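PDB 1ZTC: metallo-beta-lactamase domain-containing protein 1 from Thermotoga maritima, which is probably a metal-dependent hydrolase of the metallo-beta-lactamase superfamily, perhaps an endoribonuclease, and carries two nickel ions in this crystal. Local coordinates for residues A[24-27]-A[28-32]. Residues are numbered along the deposited sequence; the frame is centred on the assembly and turned at random.
Sequences VFVP and GRLNA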
loop_
_atom_site.group_PDB
_atom_site.type_symbol
_atom_site.label_atom_id
_atom_site.label_comp_id
_atom_site.label_asym_id
_atom_site.label_seq_id
_atom_site.Cartn_x
_atom_site.Cartn_y
_atom_site.Cartn_z
ATOM N N VAL A 24 4.565 0.800 -3.879
ATOM C CA VAL A 24 4.141 0.330 -2.594
ATOM C C VAL A 24 5.326 -0.378 -1.984
ATOM O O VAL A 24 5.728 -1.442 -2.451
ATOM C CB VAL A 24 2.954 -0.622 -2.694
ATOM C CG1 VAL A 24 2.307 -0.789 -1.318
ATOM C CG2 VAL A 24 1.922 -0.066 -3.692
ATOM N N PHE A 25 5.898 0.232 -0.950
ATOM C CA PHE A 25 7.159 -0.219 -0.413
ATOM C C PHE A 25 7.284 0.155 1.016
ATOM O O PHE A 25 7.181 1.336 1.371
ATOM C CB PHE A 25 8.302 0.412 -1.200
ATOM C CG PHE A 25 9.654 0.078 -0.652
ATOM C CD1 PHE A 25 10.110 -1.241 -0.651
ATOM C CD2 PHE A 25 10.483 1.070 -0.164
ATOM C CE1 PHE A 25 11.370 -1.550 -0.181
ATOM C CE2 PHE A 25 11.735 0.764 0.353
ATOM C CZ PHE A 25 12.185 -0.543 0.335
ATOM N N VAL A 26 7.458 -0.872 1.853
ATOM C CA VAL A 26 7.734 -0.730 3.242
ATOM C C VAL A 26 9.003 -1.550 3.464
ATOM O O VAL A 26 8.958 -2.782 3.290
ATOM C CB VAL A 26 6.630 -1.307 4.116
ATOM C CG1 VAL A 26 7.027 -1.297 5.581
ATOM C CG2 VAL A 26 5.287 -0.556 3.931
ATOM N N PRO A 27 10.143 -0.874 3.792
ATOM C CA PRO A 27 11.410 -1.601 3.971
ATOM C C PRO A 27 11.255 -2.821 4.855
ATOM O O PRO A 27 10.760 -2.711 5.970
ATOM C CB PRO A 27 12.312 -0.551 4.618
ATOM C CG PRO A 27 11.871 0.713 3.949
ATOM C CD PRO A 27 10.352 0.577 3.935
ATOM N N GLY A 28 11.651 -3.982 4.324
ATOM C CA GLY A 28 11.676 -5.233 5.111
ATOM C C GLY A 28 10.340 -5.970 5.222
ATOM O O GLY A 28 10.222 -6.953 5.955
ATOM N N ARG A 29 9.295 -5.440 4.581
ATOM C CA ARG A 29 7.926 -5.948 4.825
ATOM C C ARG A 29 7.081 -6.050 3.602
ATOM O O ARG A 29 6.230 -6.930 3.531
ATOM C CB ARG A 29 7.119 -5.113 5.836
ATOM C CG ARG A 29 7.691 -5.123 7.168
ATOM C CD ARG A 29 7.433 -6.435 7.868
ATOM N NE ARG A 29 6.209 -6.395 8.654
ATOM C CZ ARG A 29 5.176 -7.225 8.528
ATOM N NH1 ARG A 29 5.184 -8.238 7.673
ATOM N NH2 ARG A 29 4.134 -7.050 9.312
ATOM N N LEU A 30 7.255 -5.139 2.663
ATOM C CA LEU A 30 6.325 -5.066 1.543
ATOM C C LEU A 30 6.967 -4.458 0.353
ATOM O O LEU A 30 7.508 -3.364 0.414
ATOM C CB LEU A 30 5.066 -4.277 1.946
ATOM C CG LEU A 30 3.967 -4.140 0.890
ATOM C CD1 LEU A 30 3.331 -5.493 0.639
ATOM C CD2 LEU A 30 2.923 -3.163 1.383
ATOM N N ASN A 31 6.935 -5.211 -0.746
ATOM C CA ASN A 31 7.416 -4.722 -1.998
ATOM C C ASN A 31 6.361 -4.996 -3.065
ATOM O O ASN A 31 6.192 -6.135 -3.537
ATOM C CB ASN A 31 8.715 -5.430 -2.338
ATOM C CG ASN A 31 9.396 -4.818 -3.497
ATOM O OD1 ASN A 31 8.749 -4.220 -4.370
ATOM N ND2 ASN A 31 10.720 -4.915 -3.508
ATOM N N ALA A 32 5.605 -3.962 -3.407
ATOM C CA ALA A 32 4.575 -4.126 -4.398
ATOM C C ALA A 32 4.608 -2.994 -5.426
ATOM O O ALA A 32 3.563 -2.593 -5.941
ATOM C CB ALA A 32 3.200 -4.218 -3.691
#
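V26 and L30 form the last pair of a short beta hairpin, strands 23-26 and 30-31, projecting from the metallo-beta-lactamase fold beside the two-nickel site. V26-R29 is a type II beta turn with P27 and G28 (phi 83°) at its central positions, closed by R29 N to V26 O at 3.0 Å. R29, just before strand 30-31, and L30 both face V26, a classic beta bulge, and both their amides grip V26 O. V26 N bonds L30 O at 2.9 Å, and A32 N bonds V24 O at 2.7 Å, nearly straight (168°). On one face V24, V26, L30 and A32 form an apolar patch, A32 CB lying 3.7 Å from V24 CB. CG anti to the backbone N sends L30 out from the sheet, and its CD2 branch leans over to V24 CG1 at 3.6 Å. V26 CG1 lies alongside R29 CB (3.8 Å). On the other face P27 N sits over the F25 ring centre, 4.0 Å above the plane. R29 turns outward to a salt bridge with E59 of a second subunit, and N31 ND2 hydrogen-bonds to D58 OD2 of that subunit. The V24-F25 strand pairs antiparallel with one of a third subunit, continuing the sheet across the interface.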